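Local coordinates for riboflavin kinase, putative (Trypanosoma brucei, PDB 3BNW), which probably phosphorylates riboflavin with ATP to give FMN, the riboflavin kinase step of flavin cofactor synthesis, at residues A[14-26]-A[111-123]. Sequence-based numbering, arbitrary orientation.
Sequences SFQPFFLRGKVVH and FYGAVVKIIVLGE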
loop_
_atom_site.group_PDB
_atom_site.type_symbol
_atom_site.label_atom_id
_atom_site.label_comp_id
_atom_site.label_asym_id
_atom_site.label_seq_id
_atom_site.Cartn_x
_atom_site.Cartn_y
_atom_site.Cartn_z
ATOM N N SER A 14 15.559 -8.034 7.425
ATOM C CA SER A 14 15.932 -8.197 6.025
ATOM C C SER A 14 15.011 -7.333 5.161
ATOM O O SER A 14 15.341 -7.029 4.014
ATOM C CB SER A 14 15.845 -9.668 5.598
ATOM O OG SER A 14 14.509 -10.137 5.593
ATOM N N PHE A 15 13.862 -6.939 5.715
ATOM C CA PHE A 15 12.902 -6.124 4.985
ATOM C C PHE A 15 13.273 -4.657 5.091
ATOM O O PHE A 15 13.352 -4.113 6.189
ATOM C CB PHE A 15 11.475 -6.329 5.507
ATOM C CG PHE A 15 10.429 -5.635 4.674
ATOM C CD1 PHE A 15 9.834 -6.284 3.609
ATOM C CD2 PHE A 15 10.076 -4.316 4.928
ATOM C CE1 PHE A 15 8.898 -5.647 2.824
ATOM C CE2 PHE A 15 9.138 -3.668 4.146
ATOM C CZ PHE A 15 8.546 -4.339 3.093
ATOM N N GLN A 16 13.480 -4.021 3.942
ATOM C CA GLN A 16 13.798 -2.596 3.881
ATOM C C GLN A 16 12.522 -1.763 3.698
ATOM O O GLN A 16 11.881 -1.839 2.647
ATOM C CB GLN A 16 14.786 -2.335 2.734
ATOM C CG GLN A 16 14.994 -0.856 2.376
ATOM C CD GLN A 16 15.622 -0.043 3.504
ATOM O OE1 GLN A 16 16.749 -0.313 3.927
ATOM N NE2 GLN A 16 14.898 0.963 3.982
ATOM N N PRO A 17 12.144 -0.963 4.718
ATOM C CA PRO A 17 10.972 -0.110 4.546
ATOM C C PRO A 17 11.250 1.022 3.570
ATOM O O PRO A 17 12.402 1.403 3.374
ATOM C CB PRO A 17 10.723 0.455 5.955
ATOM C CG PRO A 17 11.558 -0.333 6.864
ATOM C CD PRO A 17 12.730 -0.781 6.054
ATOM N N PHE A 18 10.194 1.550 2.965
ATOM C CA PHE A 18 10.335 2.611 1.985
ATOM C C PHE A 18 9.095 3.482 1.918
ATOM O O PHE A 18 8.091 3.218 2.578
ATOM C CB PHE A 18 10.649 2.028 0.601
ATOM C CG PHE A 18 9.533 1.201 0.015
ATOM C CD1 PHE A 18 8.511 1.803 -0.709
ATOM C CD2 PHE A 18 9.514 -0.175 0.178
ATOM C CE1 PHE A 18 7.482 1.052 -1.248
ATOM C CE2 PHE A 18 8.493 -0.936 -0.362
ATOM C CZ PHE A 18 7.471 -0.320 -1.078
ATOM N N PHE A 19 9.198 4.531 1.110
ATOM C CA PHE A 19 8.120 5.477 0.869
ATOM C C PHE A 19 7.802 5.461 -0.623
ATOM O O PHE A 19 8.703 5.317 -1.450
ATOM C CB PHE A 19 8.568 6.874 1.313
ATOM C CG PHE A 19 7.596 7.970 0.970
ATOM C CD1 PHE A 19 7.837 8.817 -0.105
ATOM C CD2 PHE A 19 6.449 8.163 1.730
ATOM C CE1 PHE A 19 6.947 9.835 -0.422
ATOM C CE2 PHE A 19 5.555 9.174 1.423
ATOM C CZ PHE A 19 5.804 10.012 0.343
ATOM N N LEU A 20 6.525 5.597 -0.961
ATOM C CA LEU A 20 6.101 5.595 -2.358
ATOM C C LEU A 20 4.981 6.594 -2.555
ATOM O O LEU A 20 4.004 6.592 -1.803
ATOM C CB LEU A 20 5.654 4.190 -2.780
ATOM C CG LEU A 20 5.249 3.954 -4.243
ATOM C CD1 LEU A 20 6.304 4.454 -5.222
ATOM C CD2 LEU A 20 4.965 2.461 -4.486
ATOM N N ARG A 21 5.132 7.458 -3.554
ATOM C CA ARG A 21 4.110 8.454 -3.886
ATOM C C ARG A 21 3.755 8.314 -5.359
ATOM O O ARG A 21 4.645 8.256 -6.207
ATOM C CB ARG A 21 4.618 9.875 -3.602
ATOM C CG ARG A 21 3.625 10.985 -3.985
ATOM C CD ARG A 21 4.142 12.383 -3.636
ATOM N NE ARG A 21 5.437 12.677 -4.265
ATOM C CZ ARG A 21 6.593 12.847 -3.620
ATOM N NH1 ARG A 21 6.662 12.775 -2.294
ATOM N NH2 ARG A 21 7.698 13.106 -4.309
ATOM N N GLY A 22 2.460 8.258 -5.657
ATOM C CA GLY A 22 1.994 8.135 -7.036
ATOM C C GLY A 22 0.492 8.310 -7.149
ATOM O O GLY A 22 -0.216 8.258 -6.149
ATOM N N LYS A 23 0.011 8.516 -8.373
ATOM C CA LYS A 23 -1.420 8.692 -8.627
ATOM C C LYS A 23 -2.185 7.362 -8.682
ATOM O O LYS A 23 -1.646 6.334 -9.094
ATOM C CB LYS A 23 -1.644 9.475 -9.926
ATOM C CG LYS A 23 -1.133 10.905 -9.871
ATOM C CD LYS A 23 -1.960 11.843 -10.730
ATOM C CE LYS A 23 -1.302 13.213 -10.827
ATOM N NZ LYS A 23 -2.231 14.256 -11.344
ATOM N N VAL A 24 -3.445 7.405 -8.256
ATOM C CA VAL A 24 -4.332 6.248 -8.317
ATOM C C VAL A 24 -4.868 6.107 -9.744
ATOM O O VAL A 24 -5.510 7.029 -10.263
ATOM C CB VAL A 24 -5.515 6.380 -7.327
ATOM C CG1 VAL A 24 -6.411 5.146 -7.385
ATOM C CG2 VAL A 24 -5.003 6.604 -5.905
ATOM N N VAL A 25 -4.603 4.955 -10.362
ATOM C CA VAL A 25 -4.998 4.681 -11.746
ATOM C C VAL A 25 -5.786 3.374 -11.854
ATOM O O VAL A 25 -5.887 2.614 -10.888
ATOM C CB VAL A 25 -3.766 4.602 -12.671
ATOM C CG1 VAL A 25 -2.989 5.910 -12.636
ATOM C CG2 VAL A 25 -2.868 3.433 -12.282
ATOM N N HIS A 26 -6.344 3.120 -13.035
ATOM C CA HIS A 26 -7.082 1.884 -13.301
ATOM C C HIS A 26 -6.122 0.743 -13.626
ATOM O O HIS A 26 -6.544 -0.391 -13.860
ATOM C CB HIS A 26 -8.062 2.086 -14.458
ATOM C CG HIS A 26 -9.155 3.064 -14.160
ATOM N ND1 HIS A 26 -8.975 4.429 -14.232
ATOM C CD2 HIS A 26 -10.446 2.875 -13.795
ATOM C CE1 HIS A 26 -10.106 5.038 -13.923
ATOM N NE2 HIS A 26 -11.015 4.118 -13.654
ATOM N N PHE A 111 -11.261 7.040 -5.766
ATOM C CA PHE A 111 -10.405 8.227 -5.807
ATOM C C PHE A 111 -9.338 8.096 -6.896
ATOM O O PHE A 111 -8.154 8.342 -6.659
ATOM C CB PHE A 111 -9.774 8.497 -4.430
ATOM C CG PHE A 111 -9.307 7.259 -3.715
ATOM C CD1 PHE A 111 -10.179 6.537 -2.913
ATOM C CD2 PHE A 111 -7.999 6.824 -3.830
ATOM C CE1 PHE A 111 -9.755 5.394 -2.247
ATOM C CE2 PHE A 111 -7.567 5.681 -3.164
ATOM C CZ PHE A 111 -8.451 4.967 -2.373
ATOM N N TYR A 112 -9.781 7.716 -8.093
ATOM C CA TYR A 112 -8.903 7.632 -9.255
ATOM C C TYR A 112 -8.413 9.025 -9.631
ATOM O O TYR A 112 -9.205 9.960 -9.735
ATOM C CB TYR A 112 -9.628 6.987 -10.436
ATOM C CG TYR A 112 -9.906 5.520 -10.232
ATOM C CD1 TYR A 112 -8.896 4.579 -10.385
ATOM C CD2 TYR A 112 -11.177 5.070 -9.881
ATOM C CE1 TYR A 112 -9.140 3.228 -10.192
ATOM C CE2 TYR A 112 -11.431 3.720 -9.686
ATOM C CZ TYR A 112 -10.407 2.803 -9.846
ATOM O OH TYR A 112 -10.639 1.460 -9.657
ATOM N N GLY A 113 -7.102 9.152 -9.828
ATOM C CA GLY A 113 -6.481 10.448 -10.111
ATOM C C GLY A 113 -6.047 11.197 -8.861
ATOM O O GLY A 113 -5.529 12.307 -8.955
ATOM N N ALA A 114 -6.268 10.593 -7.694
ATOM C CA ALA A 114 -5.818 11.154 -6.429
ATOM C C ALA A 114 -4.394 10.706 -6.175
ATOM O O ALA A 114 -3.995 9.619 -6.593
ATOM C CB ALA A 114 -6.716 10.693 -5.296
ATOM N N VAL A 115 -3.624 11.545 -5.492
ATOM C CA VAL A 115 -2.268 11.177 -5.118
ATOM C C VAL A 115 -2.324 10.326 -3.853
ATOM O O VAL A 115 -2.930 10.702 -2.855
ATOM C CB VAL A 115 -1.362 12.415 -4.899
ATOM C CG1 VAL A 115 0.055 11.979 -4.534
ATOM C CG2 VAL A 115 -1.342 13.288 -6.148
ATOM N N VAL A 116 -1.707 9.161 -3.913
ATOM C CA VAL A 116 -1.606 8.305 -2.748
ATOM C C VAL A 116 -0.152 8.272 -2.303
ATOM O O VAL A 116 0.761 8.180 -3.124
ATOM C CB VAL A 116 -2.130 6.870 -3.023
ATOM C CG1 VAL A 116 -1.382 6.227 -4.175
ATOM C CG2 VAL A 116 -2.003 6.017 -1.774
ATOM N N LYS A 117 0.052 8.372 -0.997
ATOM C CA LYS A 117 1.370 8.282 -0.413
ATOM C C LYS A 117 1.339 7.122 0.557
ATOM O O LYS A 117 0.419 7.031 1.361
ATOM C CB LYS A 117 1.706 9.584 0.321
ATOM C CG LYS A 117 1.713 10.818 -0.567
ATOM C CD LYS A 117 1.880 12.091 0.249
ATOM C CE LYS A 117 1.439 13.329 -0.535
ATOM N NZ LYS A 117 1.513 14.572 0.282
ATOM N N ILE A 118 2.316 6.224 0.471
ATOM C CA ILE A 118 2.382 5.099 1.405
ATOM C C ILE A 118 3.783 4.914 1.978
ATOM O O ILE A 118 4.779 5.155 1.296
ATOM C CB ILE A 118 1.877 3.759 0.774
ATOM C CG1 ILE A 118 2.670 3.393 -0.481
ATOM C CG2 ILE A 118 0.388 3.848 0.434
ATOM C CD1 ILE A 118 2.480 1.948 -0.925
ATOM N N ILE A 119 3.837 4.526 3.250
ATOM C CA ILE A 119 5.056 4.028 3.877
ATOM C C ILE A 119 4.860 2.519 4.103
ATOM O O ILE A 119 3.951 2.114 4.828
ATOM C CB ILE A 119 5.350 4.762 5.208
ATOM C CG1 ILE A 119 5.642 6.244 4.932
ATOM C CG2 ILE A 119 6.536 4.122 5.935
ATOM C CD1 ILE A 119 5.998 7.076 6.157
ATOM N N VAL A 120 5.686 1.699 3.450
ATOM C CA VAL A 120 5.599 0.239 3.569
ATOM C C VAL A 120 6.545 -0.231 4.664
ATOM O O VAL A 120 7.748 -0.093 4.529
ATOM C CB VAL A 120 5.960 -0.479 2.239
ATOM C CG1 VAL A 120 6.092 -1.969 2.459
ATOM C CG2 VAL A 120 4.920 -0.208 1.177
ATOM N N LEU A 121 5.994 -0.793 5.736
ATOM C CA LEU A 121 6.772 -1.115 6.929
ATOM C C LEU A 121 7.075 -2.602 7.080
ATOM O O LEU A 121 7.961 -2.970 7.849
ATOM C CB LEU A 121 6.053 -0.599 8.175
ATOM C CG LEU A 121 5.969 0.932 8.269
ATOM C CD1 LEU A 121 4.927 1.362 9.288
ATOM C CD2 LEU A 121 7.328 1.522 8.596
ATOM N N GLY A 122 6.356 -3.466 6.366
ATOM C CA GLY A 122 6.670 -4.891 6.425
ATOM C C GLY A 122 5.882 -5.766 5.474
ATOM O O GLY A 122 4.958 -5.305 4.788
ATOM N N GLU A 123 6.231 -7.050 5.482
ATOM C CA GLU A 123 5.635 -8.039 4.593
ATOM C C GLU A 123 4.777 -9.055 5.345
ATOM O O GLU A 123 5.132 -9.494 6.440
ATOM C CB GLU A 123 6.733 -8.755 3.815
ATOM C CG GLU A 123 7.725 -9.538 4.667
ATOM C CD GLU A 123 8.975 -9.882 3.905
ATOM O OE1 GLU A 123 8.987 -9.671 2.676
ATOM O OE2 GLU A 123 9.952 -10.354 4.529
#
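Phe18 to Lys23 pair antiparallel with Val115 to Val120, joining strands 18-25 and 115-126 in the curled antiparallel sheet, consistent with the six-stranded beta-barrel core of riboflavin kinases. Three hydrogen-bonded pairs, Phe18 with Val120, Leu20 with Ile118 and Gly22 with Val116, alternate with non-hydrogen-bonded ones. The Phe18 N to Val120 O bond is weak, at 3.3 Å, where strand 18-25 begins.

Packing is tight on the face bearing Phe18, Leu20, Val116, Ile118 and Val120. Phe18, its CG lodged between backbone N and carbonyl carbon (chi1 66°), lays its ring beside Val120, whose CB sits over one face while CG2 comes within 3.4 Å of Phe18 CZ. Helix 46-52 covers this side through Leu52 against Phe18 and Leu20. Before the strand, the Phe15 ring meets Val120 CG1 at its edge, 3.5 Å from CZ, and Gly122 CA over a face, 3.8 Å from its centroid. On the opposite face, with Phe19 and Ile119, the aliphatic stems of Arg21 and Lys117 run side by side, CG to CG 3.9 Å; Arg21 NH2 then hydrogen-bonds Thr171 O, and Lys117 NZ Phe165 O.

Toward the type II turn 111-114 the contact meets solvent at Lys23 and His26, although Val24 stays buried, its CG2 at the Phe111 ring edge. Beyond, the imidazole of His26 stacks face to face on Tyr112, planes 5° apart and centroids 3.9 Å apart. Val24 N bonds Ala114 O, and Gly113 N donates in the carbonyl plane to Val24 O at 2.7 Å.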